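Local atomic coordinates of YecR (PDB entry 7BGL), a protein that has no assigned activity but, as a YecR-like predicted lipoprotein built into a very large multi-protein assembly, is probably associated with the flagellar basal body. Residues Arg20-Ser25 with Leu36-Pro41; Val70-Pro75 with Thr93-Cys98; Ala27-Gly32 with Gln62-Ala67. All blocks are in the same frame, centred on the assembly; numbering follows the deposited sequence.

Contact 1. Residues Arg20-Ser25 with Leu36-Pro41; sequences RQAQVS and LTYNQP
Gln23 and Thr37 face each other as an antiparallel hydrogen-bonded pair in the beta hairpin made by strands 23-28 and 33-41. Each satisfies the other's backbone: Gln23 N bonds to Thr37 O at 3.1 Å and Thr37 N to Gln23 O at 2.8 Å. Both bonds are bent at the hydrogen, 148° and 143°. One step along, Val24 and Leu36 form a non-hydrogen-bonded pair; their side chains diverge, and each touches Thr56 of helix 52-63. Leu36 also bonds through its backbone to Leu94 of strand 87-97, as Tyr38 does to Phe92, while the backbone of Ser25 pairs with that of Arg35. Ser25 lies alongside Thr37, with Ser25 CB 3.5 Å from Thr37 CG2, while Ser25 OG makes a weak hydrogen bond to Arg35 O. Toward the start of 20-25 the bonding gives way to apolar packing. Tyr38 CG sits between its backbone N and carbonyl carbon (chi1 52°), the ring leads away toward Leu94 and Pro75, and the Tyr38 CB methylene is left against the Ala22 CB methyl at 3.7 Å.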
loop_
_atom_site.group_PDB
_atom_site.type_symbol
_atom_site.label_atom_id
_atom_site.label_comp_id
_atom_site.label_asym_id
_atom_site.label_seq_id
_atom_site.Cartn_x
_atom_site.Cartn_y
_atom_site.Cartn_z
ATOM N N ARG C 20 46.080 -103.470 -6.556
ATOM C CA ARG C 20 45.157 -104.397 -7.203
ATOM C C ARG C 20 43.813 -104.322 -6.485
ATOM O O ARG C 20 43.544 -103.385 -5.727
ATOM C CB ARG C 20 45.722 -105.823 -7.194
ATOM C CG ARG C 20 46.848 -106.071 -8.184
ATOM C CD ARG C 20 46.377 -105.930 -9.620
ATOM N NE ARG C 20 46.940 -104.747 -10.260
ATOM C CZ ARG C 20 48.181 -104.665 -10.720
ATOM N NH1 ARG C 20 49.022 -105.682 -10.625
ATOM N NH2 ARG C 20 48.589 -103.533 -11.287
ATOM N N GLN C 21 42.964 -105.322 -6.730
ATOM C CA GLN C 21 41.710 -105.518 -6.002
ATOM C C GLN C 21 40.760 -104.329 -6.191
ATOM O O GLN C 21 40.422 -103.599 -5.255
ATOM C CB GLN C 21 41.988 -105.771 -4.516
ATOM C CG GLN C 21 43.019 -106.858 -4.259
ATOM C CD GLN C 21 44.372 -106.297 -3.866
ATOM O OE1 GLN C 21 44.461 -105.233 -3.254
ATOM N NE2 GLN C 21 45.434 -107.010 -4.220
ATOM N N ALA C 22 40.336 -104.158 -7.440
ATOM C CA ALA C 22 39.291 -103.201 -7.782
ATOM C C ALA C 22 37.937 -103.897 -7.691
ATOM O O ALA C 22 37.671 -104.846 -8.437
ATOM C CB ALA C 22 39.513 -102.629 -9.182
ATOM N N GLN C 23 37.087 -103.426 -6.783
ATOM C CA GLN C 23 35.809 -104.061 -6.489
ATOM C C GLN C 23 34.654 -103.190 -6.976
ATOM O O GLN C 23 34.845 -102.097 -7.515
ATOM C CB GLN C 23 35.685 -104.342 -4.989
ATOM C CG GLN C 23 36.894 -105.034 -4.383
ATOM C CD GLN C 23 37.872 -104.057 -3.759
ATOM O OE1 GLN C 23 37.540 -102.895 -3.523
ATOM N NE2 GLN C 23 39.085 -104.524 -3.489
ATOM N N VAL C 24 33.436 -103.695 -6.774
ATOM C CA VAL C 24 32.212 -103.014 -7.180
ATOM C C VAL C 24 31.693 -102.184 -6.015
ATOM O O VAL C 24 31.884 -102.530 -4.844
ATOM C CB VAL C 24 31.152 -104.026 -7.663
ATOM C CG1 VAL C 24 29.954 -103.300 -8.255
ATOM C CG2 VAL C 24 31.757 -104.992 -8.671
ATOM N N SER C 25 31.027 -101.075 -6.336
ATOM C CA SER C 25 30.481 -100.187 -5.317
ATOM C C SER C 25 29.053 -99.729 -5.575
ATOM O O SER C 25 28.416 -99.230 -4.640
ATOM C CB SER C 25 31.368 -98.943 -5.159
ATOM O OG SER C 25 31.641 -98.350 -6.417
ATOM N N LEU C 36 32.482 -99.165 -10.000
ATOM C CA LEU C 36 33.466 -99.920 -9.241
ATOM C C LEU C 36 34.478 -98.953 -8.644
ATOM O O LEU C 36 34.732 -97.883 -9.198
ATOM C CB LEU C 36 34.182 -100.950 -10.122
ATOM C CG LEU C 36 33.328 -101.656 -11.176
ATOM C CD1 LEU C 36 34.185 -102.574 -12.034
ATOM C CD2 LEU C 36 32.196 -102.429 -10.522
ATOM N N THR C 37 35.053 -99.330 -7.506
ATOM C CA THR C 37 35.994 -98.469 -6.805
ATOM C C THR C 37 37.234 -99.255 -6.407
ATOM O O THR C 37 37.163 -100.446 -6.093
ATOM C CB THR C 37 35.362 -97.842 -5.554
ATOM O OG1 THR C 37 34.912 -98.879 -4.673
ATOM C CG2 THR C 37 34.186 -96.960 -5.936
ATOM N N TYR C 38 38.376 -98.571 -6.425
ATOM C CA TYR C 38 39.618 -99.132 -5.914
ATOM C C TYR C 38 40.393 -98.044 -5.182
ATOM O O TYR C 38 40.112 -96.851 -5.317
ATOM C CB TYR C 38 40.469 -99.769 -7.024
ATOM C CG TYR C 38 40.744 -98.888 -8.220
ATOM C CD1 TYR C 38 39.807 -98.748 -9.235
ATOM C CD2 TYR C 38 41.955 -98.220 -8.351
ATOM C CE1 TYR C 38 40.059 -97.953 -10.335
ATOM C CE2 TYR C 38 42.216 -97.424 -9.449
ATOM C CZ TYR C 38 41.266 -97.294 -10.439
ATOM O OH TYR C 38 41.520 -96.500 -11.533
ATOM N N ASN C 39 41.364 -98.476 -4.381
ATOM C CA ASN C 39 42.078 -97.595 -3.470
ATOM C C ASN C 39 43.524 -97.405 -3.912
ATOM O O ASN C 39 44.123 -98.281 -4.541
ATOM C CB ASN C 39 42.050 -98.150 -2.042
ATOM C CG ASN C 39 40.642 -98.378 -1.534
ATOM O OD1 ASN C 39 39.679 -97.836 -2.076
ATOM N ND2 ASN C 39 40.515 -99.185 -0.488
ATOM N N GLN C 40 44.073 -96.241 -3.573
ATOM C CA GLN C 40 45.469 -95.916 -3.824
ATOM C C GLN C 40 46.078 -95.280 -2.582
ATOM O O GLN C 40 45.589 -94.244 -2.113
ATOM C CB GLN C 40 45.602 -94.969 -5.017
ATOM C CG GLN C 40 45.895 -95.650 -6.340
ATOM C CD GLN C 40 46.652 -94.748 -7.296
ATOM O OE1 GLN C 40 47.219 -93.733 -6.892
ATOM N NE2 GLN C 40 46.658 -95.111 -8.573
ATOM N N PRO C 41 47.131 -95.869 -2.014
ATOM C CA PRO C 41 47.822 -95.215 -0.895
ATOM C C PRO C 41 48.438 -93.892 -1.320
ATOM O O PRO C 41 48.370 -93.523 -2.496
ATOM C CB PRO C 41 48.894 -96.234 -0.486
ATOM C CG PRO C 41 48.453 -97.534 -1.066
ATOM C CD PRO C 41 47.635 -97.226 -2.279
#

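Contact 2. Residues Val70-Pro75 with Thr93-Cys98; sequences VSFGQP and TLSWQC
Val70 O takes two donors from strand 93-97: Gln97 N, in a hydrogen bond of 3.1 Å (155° at the hydrogen), and the CA-H of Trp96, whose CA is also 3.1 Å from Val70 O. Next to it Ser71 lies against the indole. Its CA stands over one face of the six-membered ring, offset toward the rim and 4.0 Å from the centroid, a CH-pi contact, and Ser71 OG lies over a face near CZ3 and CH2. Phe72 leans across the strand backbone the other way: its CE2 side comes up to Trp96 N, which lies near the ring plane at the edge, Phe72 CZ comes to 3.1 Å from Ser95 OG, and Phe72 CD2 rests 3.8 Å from Gln97 CB. At the far end Pro75 CA makes a CA-H...O contact with Thr93 O at 3.3 Å, and its CB touches Leu94 CD2 at 4.0 Å. The irregular loop runs roughly antiparallel to strand 87-97 of the four-stranded antiparallel sheet, and leads into strand 76-82, at one edge of the sheet within this chain; the backbone bond between Thr93 and Val76 continues the pairing there. Further out, the indole is set by Trp96 CG lying anti to its carbonyl carbon (chi1 -50°) and is packed by Ser53 and Ala57 of helix 52-63, with the His54 ring meeting it at about 35°. Another protein of the assembly packs on Phe72, Thr93, Ser95 and Gln97. Beyond the strand end, Cys98 is bonded through its sulfur to Cys61, a disulfide that ties this strand to helix 52-63.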
loop_
_atom_site.group_PDB
_atom_site.type_symbol
_atom_site.label_atom_id
_atom_site.label_comp_id
_atom_site.label_asym_id
_atom_site.label_seq_id
_atom_site.Cartn_x
_atom_site.Cartn_y
_atom_site.Cartn_z
ATOM N N VAL C 70 29.994 -101.204 -20.919
ATOM C CA VAL C 70 30.946 -100.391 -21.668
ATOM C C VAL C 70 31.568 -99.380 -20.714
ATOM O O VAL C 70 30.859 -98.756 -19.916
ATOM C CB VAL C 70 30.277 -99.681 -22.858
ATOM C CG1 VAL C 70 31.297 -98.855 -23.626
ATOM C CG2 VAL C 70 29.605 -100.695 -23.772
ATOM N N SER C 71 32.892 -99.219 -20.798
ATOM C CA SER C 71 33.584 -98.301 -19.897
ATOM C C SER C 71 33.065 -96.877 -20.053
ATOM O O SER C 71 32.730 -96.215 -19.066
ATOM C CB SER C 71 35.090 -98.355 -20.154
ATOM O OG SER C 71 35.640 -99.588 -19.725
ATOM N N PHE C 72 33.056 -96.366 -21.283
ATOM C CA PHE C 72 32.359 -95.133 -21.643
ATOM C C PHE C 72 32.937 -93.900 -20.956
ATOM O O PHE C 72 32.538 -92.774 -21.271
ATOM C CB PHE C 72 30.850 -95.271 -21.359
ATOM C CG PHE C 72 30.408 -94.771 -19.996
ATOM C CD1 PHE C 72 30.287 -93.414 -19.730
ATOM C CD2 PHE C 72 30.064 -95.668 -18.998
ATOM C CE1 PHE C 72 29.879 -92.966 -18.489
ATOM C CE2 PHE C 72 29.653 -95.225 -17.756
ATOM C CZ PHE C 72 29.558 -93.873 -17.502
ATOM N N GLY C 73 33.891 -94.080 -20.051
ATOM C CA GLY C 73 34.377 -92.992 -19.224
ATOM C C GLY C 73 35.858 -93.050 -18.922
ATOM O O GLY C 73 36.630 -93.754 -19.579
ATOM N N GLN C 74 36.253 -92.290 -17.906
ATOM C CA GLN C 74 37.624 -92.173 -17.441
ATOM C C GLN C 74 37.662 -92.317 -15.927
ATOM O O GLN C 74 36.701 -91.953 -15.241
ATOM C CB GLN C 74 38.228 -90.820 -17.843
ATOM C CG GLN C 74 39.737 -90.733 -17.711
ATOM C CD GLN C 74 40.248 -89.309 -17.817
ATOM O OE1 GLN C 74 39.467 -88.358 -17.839
ATOM N NE2 GLN C 74 41.564 -89.156 -17.886
ATOM N N PRO C 75 38.754 -92.847 -15.379
ATOM C CA PRO C 75 38.836 -93.012 -13.924
ATOM C C PRO C 75 38.724 -91.676 -13.204
ATOM O O PRO C 75 39.228 -90.652 -13.670
ATOM C CB PRO C 75 40.213 -93.654 -13.712
ATOM C CG PRO C 75 40.968 -93.396 -14.979
ATOM C CD PRO C 75 39.942 -93.380 -16.065
ATOM N N THR C 93 37.335 -94.375 -9.248
ATOM C CA THR C 93 36.071 -94.963 -9.661
ATOM C C THR C 93 36.067 -95.243 -11.157
ATOM O O THR C 93 36.612 -94.477 -11.956
ATOM C CB THR C 93 34.896 -94.044 -9.311
ATOM O OG1 THR C 93 34.925 -92.885 -10.153
ATOM C CG2 THR C 93 34.974 -93.608 -7.856
ATOM N N LEU C 94 35.445 -96.362 -11.522
ATOM C CA LEU C 94 35.258 -96.761 -12.911
ATOM C C LEU C 94 33.767 -96.924 -13.157
ATOM O O LEU C 94 33.087 -97.635 -12.408
ATOM C CB LEU C 94 36.004 -98.063 -13.219
ATOM C CG LEU C 94 37.530 -98.007 -13.137
ATOM C CD1 LEU C 94 38.130 -99.387 -13.355
ATOM C CD2 LEU C 94 38.087 -97.011 -14.142
ATOM N N SER C 95 33.262 -96.272 -14.199
ATOM C CA SER C 95 31.843 -96.280 -14.517
ATOM C C SER C 95 31.590 -97.085 -15.785
ATOM O O SER C 95 32.394 -97.061 -16.720
ATOM C CB SER C 95 31.312 -94.855 -14.691
ATOM O OG SER C 95 32.061 -94.148 -15.664
ATOM N N TRP C 96 30.471 -97.805 -15.802
ATOM C CA TRP C 96 30.066 -98.614 -16.940
ATOM C C TRP C 96 28.576 -98.419 -17.176
ATOM O O TRP C 96 27.794 -98.339 -16.224
ATOM C CB TRP C 96 30.370 -100.102 -16.715
ATOM C CG TRP C 96 31.772 -100.374 -16.255
ATOM C CD1 TRP C 96 32.294 -100.123 -15.019
ATOM C CD2 TRP C 96 32.832 -100.948 -17.027
ATOM N NE1 TRP C 96 33.612 -100.506 -14.975
ATOM C CE2 TRP C 96 33.966 -101.016 -16.196
ATOM C CE3 TRP C 96 32.930 -101.414 -18.342
ATOM C CZ2 TRP C 96 35.185 -101.529 -16.635
ATOM C CZ3 TRP C 96 34.140 -101.923 -18.776
ATOM C CH2 TRP C 96 35.250 -101.975 -17.926
ATOM N N GLN C 97 28.191 -98.345 -18.445
ATOM C CA GLN C 97 26.798 -98.175 -18.844
ATOM C C GLN C 97 26.332 -99.468 -19.499
ATOM O O GLN C 97 26.698 -99.758 -20.643
ATOM C CB GLN C 97 26.643 -96.987 -19.791
ATOM C CG GLN C 97 25.203 -96.616 -20.099
ATOM C CD GLN C 97 24.791 -97.002 -21.505
ATOM O OE1 GLN C 97 25.627 -97.099 -22.404
ATOM N NE2 GLN C 97 23.497 -97.223 -21.704
ATOM N N CYS C 98 25.530 -100.244 -18.775
ATOM C CA CYS C 98 25.037 -101.504 -19.311
ATOM C C CYS C 98 24.138 -101.251 -20.515
ATOM O O CYS C 98 23.322 -100.325 -20.521
ATOM C CB CYS C 98 24.276 -102.282 -18.239
ATOM S SG CYS C 98 25.182 -102.559 -16.698
#

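Contact 3. Residues Ala27-Gly32 with Gln62-Ala67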
loop_
_atom_site.group_PDB
_atom_site.type_symbol
_atom_site.label_atom_id
_atom_site.label_comp_id
_atom_site.label_asym_id
_atom_site.label_seq_id
_atom_site.Cartn_x
_atom_site.Cartn_y
_atom_site.Cartn_z
ATOM N N ALA C 27 25.346 -100.425 -8.293
ATOM C CA ALA C 27 24.679 -101.032 -9.448
ATOM C C ALA C 27 23.237 -100.519 -9.458
ATOM O O ALA C 27 22.363 -101.072 -8.787
ATOM C CB ALA C 27 24.737 -102.551 -9.395
ATOM N N SER C 28 23.003 -99.459 -10.228
ATOM C CA SER C 28 21.688 -98.834 -10.302
ATOM C C SER C 28 21.014 -99.205 -11.614
ATOM O O SER C 28 21.486 -98.790 -12.686
ATOM C CB SER C 28 21.805 -97.315 -10.175
ATOM O OG SER C 28 22.350 -96.746 -11.351
ATOM N N PRO C 29 19.930 -99.986 -11.587
ATOM C CA PRO C 29 19.203 -100.266 -12.835
ATOM C C PRO C 29 18.681 -99.013 -13.510
ATOM O O PRO C 29 18.644 -98.953 -14.744
ATOM C CB PRO C 29 18.060 -101.185 -12.380
ATOM C CG PRO C 29 17.925 -100.938 -10.911
ATOM C CD PRO C 29 19.301 -100.624 -10.419
ATOM N N ILE C 30 18.272 -98.007 -12.735
ATOM C CA ILE C 30 17.862 -96.739 -13.324
ATOM C C ILE C 30 19.057 -96.142 -14.052
ATOM O O ILE C 30 20.064 -95.781 -13.432
ATOM C CB ILE C 30 17.321 -95.791 -12.251
ATOM C CG1 ILE C 30 16.123 -96.420 -11.536
ATOM C CG2 ILE C 30 16.936 -94.454 -12.865
ATOM C CD1 ILE C 30 14.901 -96.572 -12.414
ATOM N N SER C 31 18.950 -96.039 -15.375
ATOM C CA SER C 31 20.009 -95.611 -16.281
ATOM C C SER C 31 21.042 -96.713 -16.494
ATOM O O SER C 31 21.968 -96.521 -17.291
ATOM C CB SER C 31 20.724 -94.335 -15.804
ATOM O OG SER C 31 21.485 -94.583 -14.635
ATOM N N GLY C 32 20.921 -97.854 -15.817
ATOM C CA GLY C 32 21.829 -98.965 -16.028
ATOM C C GLY C 32 23.284 -98.611 -15.802
ATOM O O GLY C 32 24.113 -98.769 -16.703
ATOM N N GLN C 62 24.654 -108.413 -16.287
ATOM C CA GLN C 62 23.902 -109.652 -16.467
ATOM C C GLN C 62 22.999 -109.927 -15.271
ATOM O O GLN C 62 21.849 -110.350 -15.437
ATOM C CB GLN C 62 24.862 -110.818 -16.699
ATOM C CG GLN C 62 25.531 -110.804 -18.064
ATOM C CD GLN C 62 26.681 -111.786 -18.159
ATOM O OE1 GLN C 62 26.769 -112.734 -17.379
ATOM N NE2 GLN C 62 27.569 -111.564 -19.121
ATOM N N GLN C 63 23.504 -109.696 -14.057
ATOM C CA GLN C 63 22.660 -109.818 -12.875
ATOM C C GLN C 63 21.437 -108.922 -12.982
ATOM O O GLN C 63 20.326 -109.338 -12.632
ATOM C CB GLN C 63 23.462 -109.479 -11.617
ATOM C CG GLN C 63 22.855 -110.004 -10.329
ATOM C CD GLN C 63 23.801 -109.886 -9.150
ATOM O OE1 GLN C 63 23.624 -109.033 -8.280
ATOM N NE2 GLN C 63 24.816 -110.742 -9.117
ATOM N N MET C 64 21.619 -107.697 -13.461
ATOM C CA MET C 64 20.508 -106.819 -13.779
ATOM C C MET C 64 19.968 -107.176 -15.163
ATOM O O MET C 64 20.420 -108.130 -15.804
ATOM C CB MET C 64 20.944 -105.355 -13.681
ATOM C CG MET C 64 21.093 -104.855 -12.252
ATOM S SD MET C 64 20.892 -103.069 -12.105
ATOM C CE MET C 64 22.570 -102.512 -12.390
ATOM N N GLY C 65 18.987 -106.409 -15.637
ATOM C CA GLY C 65 18.358 -106.717 -16.910
ATOM C C GLY C 65 19.180 -106.359 -18.131
ATOM O O GLY C 65 18.809 -106.754 -19.240
ATOM N N TYR C 66 20.277 -105.628 -17.957
ATOM C CA TYR C 66 21.106 -105.198 -19.071
ATOM C C TYR C 66 22.228 -106.210 -19.307
ATOM O O TYR C 66 22.219 -107.323 -18.774
ATOM C CB TYR C 66 21.648 -103.796 -18.810
ATOM C CG TYR C 66 20.588 -102.788 -18.429
ATOM C CD1 TYR C 66 20.208 -102.618 -17.104
ATOM C CD2 TYR C 66 19.968 -102.004 -19.392
ATOM C CE1 TYR C 66 19.239 -101.699 -16.751
ATOM C CE2 TYR C 66 19.000 -101.082 -19.049
ATOM C CZ TYR C 66 18.639 -100.933 -17.727
ATOM O OH TYR C 66 17.674 -100.015 -17.381
ATOM N N ALA C 67 23.206 -105.832 -20.127
ATOM C CA ALA C 67 24.358 -106.674 -20.427
ATOM C C ALA C 67 25.317 -105.862 -21.290
ATOM O O ALA C 67 25.005 -104.746 -21.716
ATOM C CB ALA C 67 23.956 -107.970 -21.132
#
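Met64 and Pro29 make the apolar part of the contact, their side chains crossing at about a right angle. Met64 SD sits over the pyrrolidine ring, 3.3 Å from Pro29 N and 3.4 Å from Pro29 CD. The thioether is bent at its last torsion (chi3 -88°), which carries the methyl past the proline to the end of strand 23-28, where Met64 CE meets Ala27 CB at 3.7 Å. The aromatic part belongs to Tyr66. Gly32 CA lies over one face of its ring, 4.2 Å from the centroid and 24° off the normal, a CH-pi contact offset toward the rim. Tyr66 OH comes to 3.0 Å from Pro29 O. Two hydrogen bonds within 27-32 shape the turn that presents Pro29 and Gly32 to Met64 and Tyr66. Pro29 to Gly32 is a type II beta turn, the bend of the hairpin between strands 23-28 and 33-41, closed by Gly32 N to Pro29 O at 2.7 Å. Ser28 OG, just before the turn, bonds to Ile30 O at 3.2 Å, and weakly to Ile33 O. Met64 itself is the first residue to leave helical geometry after helix 52-63, so a helix exit meets a hairpin turn. With a thioether, a proline ring, a methyl and an aromatic face as the main partners, the contact is likely to rest largely on dispersion and fit.

In the fold
From the N terminus, 20-25 opens contact 1 and 27-32 then opens contact 3, before 36-41 returns along the first strand and closes contact 1 around the hairpin. Contact 3 closes at the C-terminal end of helix 52-63, at 62-67, so contacts 1 and 3 cross. Contact 2 follows in series: 70-75 opens it and 93-98 closes it, enclosing strand 76-82 and the start of strand 87-97. Contact 1 joins the first two strands, contact 3 brings the hairpin turn to the helix exit, and contact 2 lays the following loop on strand 87-97. Leu36 packs on Trp96, linking contacts 1 and 2, while Cys98 meets Gly32 and Tyr66, linking contacts 2 and 3.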